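Local atomic coordinates of uncharacterized protein (Pyrococcus horikoshii, PDB entry 2CYJ), a protein that is of unknown function but belongs to the DUF498 (Mth938-type) family, found here in a hyperthermophilic archaeon. Residues S45-P50 and S75-S80; F61-V66 and E88-P93; T68-M73 and K92-A97. One frame throughout, in Å; residues are numbered along the deposited sequence.

Overall arrangement
Following the chain from the N terminus, S45-P50 is the first partner met; it waits for S75-S80, and contact 1 closes that loop as a small two-stranded parallel sheet. Between those partners lie F61-V66 and T68-M73, whose mates come later, so contact 1 crosses both other contacts along the chain. Contact 2 sets strand 88-92 along strand 63-68 at the edge of the five-stranded mixed sheet. Contact 3 carries on where contact 2 stops, sharing K92 and P93, and docks the start of helix 94-104 on the loop that follows strand 63-68. E91 and L76 tie contact 2 to contact 1, while H46 packs on M73 between contacts 1 and 3.

Contact 1: S45-P50 and S75-S80; sequences SHKLDP and SLLPES
L77 and K47 meet at about a right angle, the leucine's branched end laid against the start of the lysine chain: L77 CD2 sits 3.8 Å from K47 CB. The other methyl, L77 CD1, reaches past K47 to pack 3.6 Å from D49 CB. The first torsion of L77 (-78°), with CG anti to the carbonyl carbon, brings the branch over S45-P50. Swapping L77 for an alanine would probably open a gap beside K47 and D49 and leave the aliphatic part of the lysine freer to turn. Further out, K47 NZ and S75 OG hold the same water, 3.1 Å from K47 NZ and 2.7 Å from S75 OG. On the other face of the two strands, L48 and L76 lie side by side and point the same way, L48 CB 4.0 Å from L76 CD2; L53 covers L48, while L64 and V66 meet L76. Towards the helices, the ring of P50 rests obliquely on E79, with P50 CG 3.8 Å from E79 CB. Two donors grip the carbonyl of L48 from opposite faces of its plane: L77 N gives a nearly straight bond (173° at the hydrogen), and the S80 hydroxyl donates from OG to L48 O at 2.8 Å. The backbone register is set by S75 N bonding to H46 O, and by L48 N, which lies 3.0 Å from S75 O. D49 turns its carboxylate away from L77, and OD1 accepts from the amide of E52. The arrangement is a short two-stranded parallel sheet in which each strand passes through one N-cap residue, D49 or L77, into a helix, with P50 and P78 opening the first turns.

Contact 2: F61-V66 and E88-P93; sequences FDVLLV and EVIEKP. With SO4 (sulfate ion), chain C.
V63 and E88 face each other across the two strands and run side by side, pointing the same way. CG anti to the backbone N (chi1 178°) and the extended chain beyond it lay the glutamate along the valine: V63 CG2 comes within 3.5 Å of E88 OE1. The second valine methyl leans the other way along the sheet, V63 CG1 packing 3.9 Å from I90 CD1. On this same face L65 turns a methyl towards I90, although L65 is modelled in two conformers and the closeness of that approach is doubtful. The opposite face carries L64 beside V89, and V66 beside E91, where V66 CB stands 4.1 Å from E91 CG. Beneath the side chains, five backbone bonds hold the strands in parallel register; the axes of 63-66 and 88-92 approach to 4.7 Å and diverge by 8°. They zigzag from E88 N to D62 O, through L64 N to E88 O and I90 N to L64 O, then V66 N to I90 O at 2.7 Å and K92 N to V66 O at 3.0 Å. This is a beta-alpha-beta unit: the chain leaves strand 63-68, passes through the short strand 75-76 and helix 78-83, and returns as strand 88-92 at the edge of the mixed sheet, while strand 110-115 flanks strand 63-68 on its other side. Helix 94-104 covers the face of L65 and I90 with A97 and L100; L76 packs over L64, V66 and V89. Where the pairing begins, E88 OE1 forms a salt bridge with K108 and D62 with R109. E91 OE2 accepts from the amide of L76. K92 bends at chi2 and sends NZ to a sulfate, probably from the crystallisation liquor, through weak bonds to O1 and O4.

Contact 3: T68-M73 and K92-A97; sequences TGIYGM and KPTKEA. With SO4 (sulfate ion), chain C.
T68 N donates a backbone hydrogen bond to K92 O at 2.9 Å. Just beyond, G69 to G72 forms a type I turn, and the carbonyl of G69 takes two amides from opposite faces of its plane: G72 N closes the turn, and T94 N comes from the helix at 2.8 Å, in a nearly straight bond (168° at the hydrogen). With phi at 104°, any side chain at G69 would collide with the carbonyl O of T68, which makes glycine necessary there. This turn, in the loop after strand 63-68, sits against the N terminus of helix 94-104, with P93 at the N-cap position and its carbonyl accepting from A97 N. T94 places its hydroxyl opposite its own carbonyl carbon (chi1 -64°), which brings OG1 2.9 Å from G69 N to accept a bent bond; OG1 also bonds to the carbonyl of H115. I70 CD1 packs 4.2 Å from T94 CB, with F8 also against the isoleucine. A water donates to I70 O and accepts from K95 N. P93 lays CB 3.7 Å from G69 O.

Contact 1: S45-P50 and S75-S80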
loop_
_atom_site.group_PDB
_atom_site.type_symbol
_atom_site.label_atom_id
_atom_site.label_comp_id
_atom_site.label_asym_id
_atom_site.label_seq_id
_atom_site.Cartn_x
_atom_site.Cartn_y
_atom_site.Cartn_z
ATOM N N SER A 45 5.215 -12.582 -1.402
ATOM C CA SER A 45 4.248 -11.549 -1.055
ATOM C C SER A 45 3.705 -10.896 -2.317
ATOM O O SER A 45 2.969 -9.913 -2.244
ATOM C CB SER A 45 4.895 -10.490 -0.164
ATOM O OG SER A 45 5.302 -11.054 1.065
ATOM N N HIS A 46 4.090 -11.460 -3.461
ATOM C CA HIS A 46 3.673 -11.001 -4.790
ATOM C C HIS A 46 2.159 -11.088 -4.905
ATOM O O HIS A 46 1.548 -10.556 -5.839
ATOM C CB HIS A 46 4.281 -11.901 -5.861
ATOM C CG HIS A 46 5.181 -11.185 -6.817
ATOM N ND1 HIS A 46 5.441 -11.663 -8.082
ATOM C CD2 HIS A 46 5.913 -10.054 -6.682
ATOM C CE1 HIS A 46 6.295 -10.856 -8.687
ATOM N NE2 HIS A 46 6.598 -9.873 -7.859
ATOM N N LYS A 47 1.575 -11.815 -3.961
ATOM C CA LYS A 47 0.139 -12.009 -3.876
ATOM C C LYS A 47 -0.212 -11.617 -2.450
ATOM O O LYS A 47 -0.089 -12.425 -1.529
ATOM C CB LYS A 47 -0.213 -13.479 -4.112
ATOM C CG LYS A 47 0.200 -14.012 -5.473
ATOM C CD LYS A 47 -0.608 -13.370 -6.585
ATOM C CE LYS A 47 -0.171 -13.894 -7.946
ATOM N NZ LYS A 47 -0.950 -13.276 -9.054
ATOM N N LEU A 48 -0.640 -10.372 -2.272
ATOM C CA LEU A 48 -0.980 -9.874 -0.945
ATOM C C LEU A 48 -2.224 -10.611 -0.465
ATOM O O LEU A 48 -3.300 -10.473 -1.049
ATOM C CB LEU A 48 -1.206 -8.360 -1.001
ATOM C CG LEU A 48 -1.020 -7.656 0.348
ATOM C CD1 LEU A 48 -0.647 -6.194 0.121
ATOM C CD2 LEU A 48 -2.280 -7.799 1.189
ATOM N N ASP A 49 -2.088 -11.400 0.594
ATOM C CA ASP A 49 -3.243 -12.166 1.029
ATOM C C ASP A 49 -4.072 -11.537 2.140
ATOM O O ASP A 49 -3.665 -10.561 2.769
ATOM C CB ASP A 49 -2.851 -13.620 1.359
ATOM C CG ASP A 49 -2.033 -13.756 2.617
ATOM O OD1 ASP A 49 -2.113 -12.884 3.503
ATOM O OD2 ASP A 49 -1.322 -14.779 2.729
ATOM N N PRO A 50 -5.271 -12.084 2.379
ATOM C CA PRO A 50 -6.113 -11.505 3.425
ATOM C C PRO A 50 -5.557 -11.509 4.833
ATOM O O PRO A 50 -5.854 -10.607 5.608
ATOM C CB PRO A 50 -7.427 -12.278 3.279
ATOM C CG PRO A 50 -6.996 -13.590 2.735
ATOM C CD PRO A 50 -5.948 -13.211 1.716
ATOM N N SER A 75 -0.141 -8.016 -6.586
ATOM C CA SER A 75 -1.575 -7.862 -6.743
ATOM C C SER A 75 -2.281 -8.421 -5.528
ATOM O O SER A 75 -1.737 -9.279 -4.831
ATOM C CB SER A 75 -2.075 -8.565 -8.004
ATOM O OG SER A 75 -1.946 -9.965 -7.887
ATOM N N LEU A 76 -3.477 -7.905 -5.268
ATOM C CA LEU A 76 -4.303 -8.368 -4.161
ATOM C C LEU A 76 -4.979 -9.663 -4.576
ATOM O O LEU A 76 -5.509 -9.760 -5.686
ATOM C CB LEU A 76 -5.409 -7.356 -3.851
ATOM C CG LEU A 76 -5.065 -6.013 -3.214
ATOM C CD1 LEU A 76 -6.295 -5.121 -3.211
ATOM C CD2 LEU A 76 -4.561 -6.244 -1.799
ATOM N N LEU A 77 -4.970 -10.658 -3.698
ATOM C CA LEU A 77 -5.642 -11.908 -4.012
ATOM C C LEU A 77 -7.140 -11.617 -3.983
ATOM O O LEU A 77 -7.582 -10.631 -3.390
ATOM C CB LEU A 77 -5.299 -12.982 -2.981
ATOM C CG LEU A 77 -3.931 -13.647 -3.126
ATOM C CD1 LEU A 77 -3.721 -14.631 -1.991
ATOM C CD2 LEU A 77 -3.850 -14.361 -4.476
ATOM N N PRO A 78 -7.944 -12.461 -4.640
ATOM C CA PRO A 78 -9.393 -12.251 -4.652
ATOM C C PRO A 78 -9.988 -12.147 -3.242
ATOM O O PRO A 78 -10.866 -11.320 -2.984
ATOM C CB PRO A 78 -9.901 -13.473 -5.410
ATOM C CG PRO A 78 -8.794 -13.719 -6.398
ATOM C CD PRO A 78 -7.560 -13.565 -5.539
ATOM N N GLU A 79 -9.491 -12.984 -2.334
ATOM C CA GLU A 79 -9.960 -13.012 -0.952
ATOM C C GLU A 79 -9.615 -11.706 -0.239
ATOM O O GLU A 79 -10.324 -11.280 0.673
ATOM C CB GLU A 79 -9.333 -14.203 -0.222
ATOM C CG GLU A 79 -9.320 -15.494 -1.044
ATOM C CD GLU A 79 -8.403 -15.408 -2.263
ATOM O OE1 GLU A 79 -7.193 -15.177 -2.081
ATOM O OE2 GLU A 79 -8.894 -15.569 -3.398
ATOM N N SER A 80 -8.527 -11.063 -0.652
ATOM C CA SER A 80 -8.147 -9.797 -0.038
ATOM C C SER A 80 -9.115 -8.734 -0.520
ATOM O O SER A 80 -9.586 -7.900 0.258
ATOM C CB SER A 80 -6.722 -9.415 -0.420
ATOM O OG SER A 80 -5.819 -10.379 0.080
HETATM O O HOH W 1 0.473 -10.544 -9.040
#

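Contact 2: F61-V66 and E88-P93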
loop_
_atom_site.group_PDB
_atom_site.type_symbol
_atom_site.label_atom_id
_atom_site.label_comp_id
_atom_site.label_asym_id
_atom_site.label_seq_id
_atom_site.Cartn_x
_atom_site.Cartn_y
_atom_site.Cartn_z
ATOM N N PHE A 61 -11.398 3.748 6.772
ATOM C CA PHE A 61 -10.960 4.322 5.508
ATOM C C PHE A 61 -12.021 4.148 4.431
ATOM O O PHE A 61 -12.903 3.290 4.542
ATOM C CB PHE A 61 -9.619 3.698 5.064
ATOM C CG PHE A 61 -9.675 2.207 4.830
ATOM C CD1 PHE A 61 -9.831 1.693 3.545
ATOM C CD2 PHE A 61 -9.583 1.320 5.900
ATOM C CE1 PHE A 61 -9.893 0.312 3.325
ATOM C CE2 PHE A 61 -9.645 -0.055 5.699
ATOM C CZ PHE A 61 -9.802 -0.563 4.404
ATOM N N ASP A 62 -11.922 4.984 3.403
ATOM C CA ASP A 62 -12.840 4.979 2.268
ATOM C C ASP A 62 -12.198 4.321 1.061
ATOM O O ASP A 62 -12.862 3.673 0.249
ATOM C CB ASP A 62 -13.190 6.418 1.869
ATOM C CG ASP A 62 -13.802 7.213 3.003
ATOM O OD1 ASP A 62 -14.809 6.741 3.574
ATOM O OD2 ASP A 62 -13.279 8.309 3.315
ATOM N N VAL A 63 -10.888 4.493 0.964
ATOM C CA VAL A 63 -10.127 4.020 -0.171
ATOM C C VAL A 63 -8.919 3.197 0.220
ATOM O O VAL A 63 -8.194 3.586 1.129
ATOM C CB VAL A 63 -9.580 5.235 -0.967
ATOM C CG1 VAL A 63 -8.741 4.768 -2.155
ATOM C CG2 VAL A 63 -10.721 6.133 -1.427
ATOM N N LEU A 64 -8.732 2.056 -0.441
ATOM C CA LEU A 64 -7.525 1.248 -0.256
ATOM C C LEU A 64 -6.752 1.471 -1.555
ATOM O O LEU A 64 -7.239 1.149 -2.648
ATOM C CB LEU A 64 -7.807 -0.255 -0.105
ATOM C CG LEU A 64 -6.512 -1.095 -0.176
ATOM C CD1 LEU A 64 -5.605 -0.811 1.025
ATOM C CD2 LEU A 64 -6.853 -2.572 -0.248
ATOM N N LEU A 65 -5.563 2.054 -1.434
ATOM C CA LEU A 65 -4.710 2.328 -2.584
ATOM C C LEU A 65 -3.471 1.453 -2.488
ATOM O O LEU A 65 -2.736 1.497 -1.499
ATOM C CB LEU A 65 -4.325 3.812 -2.613
ATOM C CG LEU A 65 -3.423 4.338 -3.745
ATOM C CD1 LEU A 65 -1.962 4.071 -3.416
ATOM C CD2 LEU A 65 -3.831 3.724 -5.072
ATOM N N VAL A 66 -3.250 0.641 -3.511
ATOM C CA VAL A 66 -2.092 -0.238 -3.518
ATOM C C VAL A 66 -1.114 0.116 -4.626
ATOM O O VAL A 66 -1.495 0.175 -5.798
ATOM C CB VAL A 66 -2.500 -1.732 -3.701
ATOM C CG1 VAL A 66 -1.269 -2.640 -3.612
ATOM C CG2 VAL A 66 -3.527 -2.136 -2.638
ATOM N N GLU A 88 -13.478 1.725 -1.950
ATOM C CA GLU A 88 -12.999 2.109 -3.272
ATOM C C GLU A 88 -11.587 1.513 -3.273
ATOM O O GLU A 88 -10.792 1.811 -2.386
ATOM C CB GLU A 88 -12.979 3.636 -3.395
ATOM C CG GLU A 88 -12.452 4.187 -4.718
ATOM C CD GLU A 88 -12.657 5.687 -4.843
ATOM O OE1 GLU A 88 -13.214 6.299 -3.905
ATOM O OE2 GLU A 88 -12.260 6.257 -5.878
ATOM N N VAL A 89 -11.292 0.640 -4.232
ATOM C CA VAL A 89 -9.991 -0.019 -4.280
ATOM C C VAL A 89 -9.241 0.288 -5.564
ATOM O O VAL A 89 -9.731 0.048 -6.668
ATOM C CB VAL A 89 -10.155 -1.547 -4.105
ATOM C CG1 VAL A 89 -8.803 -2.247 -4.205
ATOM C CG2 VAL A 89 -10.804 -1.838 -2.746
ATOM N N ILE A 90 -8.037 0.814 -5.397
ATOM C CA ILE A 90 -7.198 1.220 -6.509
ATOM C C ILE A 90 -5.868 0.472 -6.475
ATOM O O ILE A 90 -5.189 0.445 -5.445
ATOM C CB ILE A 90 -6.891 2.719 -6.406
ATOM C CG1 ILE A 90 -8.187 3.513 -6.232
ATOM C CG2 ILE A 90 -6.140 3.191 -7.662
ATOM C CD1 ILE A 90 -7.952 4.985 -5.936
ATOM N N GLU A 91 -5.498 -0.133 -7.597
ATOM C CA GLU A 91 -4.233 -0.851 -7.694
ATOM C C GLU A 91 -3.502 -0.340 -8.925
ATOM O O GLU A 91 -3.959 -0.556 -10.049
ATOM C CB GLU A 91 -4.476 -2.354 -7.828
ATOM C CG GLU A 91 -5.127 -2.999 -6.624
ATOM C CD GLU A 91 -5.125 -4.510 -6.725
ATOM O OE1 GLU A 91 -6.216 -5.105 -6.857
ATOM O OE2 GLU A 91 -4.029 -5.108 -6.681
ATOM N N LYS A 92 -2.375 0.334 -8.709
ATOM C CA LYS A 92 -1.574 0.885 -9.804
ATOM C C LYS A 92 -0.088 0.758 -9.522
ATOM O O LYS A 92 0.315 0.690 -8.361
ATOM C CB LYS A 92 -1.860 2.378 -9.994
ATOM C CG LYS A 92 -3.296 2.719 -10.359
ATOM C CD LYS A 92 -3.661 2.151 -11.702
ATOM C CE LYS A 92 -5.155 2.273 -11.932
ATOM N NZ LYS A 92 -5.523 1.826 -13.299
ATOM N N PRO A 93 0.747 0.720 -10.579
ATOM C CA PRO A 93 2.195 0.623 -10.372
ATOM C C PRO A 93 2.567 1.759 -9.413
ATOM O O PRO A 93 1.961 2.836 -9.418
ATOM C CB PRO A 93 2.756 0.784 -11.778
ATOM C CG PRO A 93 1.686 0.089 -12.618
ATOM C CD PRO A 93 0.412 0.642 -12.013
HETATM S S SO4 C . -5.333 4.688 -14.847
HETATM O O1 SO4 C . -5.798 4.697 -13.449
HETATM O O2 SO4 C . -5.591 6.014 -15.441
HETATM O O3 SO4 C . -3.894 4.374 -14.872
HETATM O O4 SO4 C . -6.056 3.653 -15.610
#

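Contact 3: T68-M73 and K92-A97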
loop_
_atom_site.group_PDB
_atom_site.type_symbol
_atom_site.label_atom_id
_atom_site.label_comp_id
_atom_site.label_asym_id
_atom_site.label_seq_id
_atom_site.Cartn_x
_atom_site.Cartn_y
_atom_site.Cartn_z
ATOM N N THR A 68 1.479 -1.291 -6.590
ATOM C CA THR A 68 1.801 -2.670 -6.932
ATOM C C THR A 68 3.225 -2.978 -7.342
ATOM O O THR A 68 3.490 -4.038 -7.917
ATOM C CB THR A 68 0.851 -3.129 -8.045
ATOM O OG1 THR A 68 0.987 -2.240 -9.158
ATOM C CG2 THR A 68 -0.603 -3.095 -7.554
ATOM N N GLY A 69 4.139 -2.073 -7.015
ATOM C CA GLY A 69 5.525 -2.240 -7.390
ATOM C C GLY A 69 5.800 -1.301 -8.547
ATOM O O GLY A 69 4.887 -0.916 -9.275
ATOM N N ILE A 70 7.054 -0.911 -8.712
ATOM C CA ILE A 70 7.428 -0.036 -9.812
ATOM C C ILE A 70 6.974 -0.661 -11.131
ATOM O O ILE A 70 6.550 0.052 -12.039
ATOM C CB ILE A 70 8.957 0.169 -9.836
ATOM C CG1 ILE A 70 9.397 0.959 -8.599
ATOM C CG2 ILE A 70 9.387 0.859 -11.134
ATOM C CD1 ILE A 70 8.882 2.403 -8.533
ATOM N N TYR A 71 7.038 -1.988 -11.219
ATOM C CA TYR A 71 6.649 -2.688 -12.439
ATOM C C TYR A 71 5.295 -3.398 -12.359
ATOM O O TYR A 71 4.953 -4.219 -13.217
ATOM C CB TYR A 71 7.766 -3.655 -12.853
ATOM C CG TYR A 71 9.049 -2.927 -13.207
ATOM C CD1 TYR A 71 10.151 -2.935 -12.346
ATOM C CD2 TYR A 71 9.148 -2.194 -14.392
ATOM C CE1 TYR A 71 11.319 -2.223 -12.662
ATOM C CE2 TYR A 71 10.314 -1.481 -14.714
ATOM C CZ TYR A 71 11.387 -1.503 -13.846
ATOM O OH TYR A 71 12.531 -0.807 -14.160
ATOM N N GLY A 72 4.524 -3.056 -11.328
ATOM C CA GLY A 72 3.193 -3.613 -11.150
ATOM C C GLY A 72 3.070 -5.113 -10.990
ATOM O O GLY A 72 2.052 -5.698 -11.376
ATOM N N MET A 73 4.069 -5.741 -10.380
ATOM C CA MET A 73 4.044 -7.189 -10.223
ATOM C C MET A 73 3.295 -7.740 -9.018
ATOM O O MET A 73 3.074 -8.952 -8.922
ATOM C CB MET A 73 5.470 -7.726 -10.251
ATOM C CG MET A 73 6.168 -7.381 -11.544
ATOM S SD MET A 73 7.676 -8.322 -11.777
ATOM C CE MET A 73 8.261 -7.630 -13.334
ATOM N N LYS A 92 -2.375 0.334 -8.709
ATOM C CA LYS A 92 -1.574 0.885 -9.804
ATOM C C LYS A 92 -0.088 0.758 -9.522
ATOM O O LYS A 92 0.315 0.690 -8.361
ATOM C CB LYS A 92 -1.860 2.378 -9.994
ATOM C CG LYS A 92 -3.296 2.719 -10.359
ATOM C CD LYS A 92 -3.661 2.151 -11.702
ATOM C CE LYS A 92 -5.155 2.273 -11.932
ATOM N NZ LYS A 92 -5.523 1.826 -13.299
ATOM N N PRO A 93 0.747 0.720 -10.579
ATOM C CA PRO A 93 2.195 0.623 -10.372
ATOM C C PRO A 93 2.567 1.759 -9.413
ATOM O O PRO A 93 1.961 2.836 -9.418
ATOM C CB PRO A 93 2.756 0.784 -11.778
ATOM C CG PRO A 93 1.686 0.089 -12.618
ATOM C CD PRO A 93 0.412 0.642 -12.013
ATOM N N THR A 94 3.590 1.514 -8.610
ATOM C CA THR A 94 3.948 2.430 -7.557
ATOM C C THR A 94 4.160 3.902 -7.804
ATOM O O THR A 94 3.667 4.712 -7.019
ATOM C CB THR A 94 5.105 1.830 -6.767
ATOM O OG1 THR A 94 4.623 0.637 -6.146
ATOM C CG2 THR A 94 5.611 2.783 -5.680
ATOM N N LYS A 95 4.852 4.290 -8.870
ATOM C CA LYS A 95 5.042 5.723 -9.034
ATOM C C LYS A 95 3.721 6.415 -9.347
ATOM O O LYS A 95 3.434 7.481 -8.796
ATOM C CB LYS A 95 6.103 6.039 -10.088
ATOM C CG LYS A 95 6.491 7.523 -10.049
ATOM C CD LYS A 95 7.775 7.834 -10.787
ATOM C CE LYS A 95 8.994 7.278 -10.081
ATOM N NZ LYS A 95 10.222 7.953 -10.611
ATOM N N GLU A 96 2.906 5.809 -10.206
ATOM C CA GLU A 96 1.606 6.393 -10.519
ATOM C C GLU A 96 0.745 6.369 -9.256
ATOM O O GLU A 96 0.059 7.342 -8.939
ATOM C CB GLU A 96 0.903 5.601 -11.624
ATOM C CG GLU A 96 -0.542 6.065 -11.832
ATOM C CD GLU A 96 -1.333 5.230 -12.821
ATOM O OE1 GLU A 96 -0.888 4.127 -13.195
ATOM O OE2 GLU A 96 -2.427 5.679 -13.209
ATOM N N ALA A 97 0.784 5.261 -8.523
ATOM C CA ALA A 97 -0.018 5.150 -7.311
ATOM C C ALA A 97 0.310 6.243 -6.294
ATOM O O ALA A 97 -0.594 6.812 -5.691
ATOM C CB ALA A 97 0.154 3.762 -6.680
HETATM S S SO4 C . -5.333 4.688 -14.847
HETATM O O1 SO4 C . -5.798 4.697 -13.449
HETATM O O2 SO4 C . -5.591 6.014 -15.441
HETATM O O3 SO4 C . -3.894 4.374 -14.872
HETATM O O4 SO4 C . -6.056 3.653 -15.610
HETATM O O HOH W 2 6.078 2.765 -11.324
#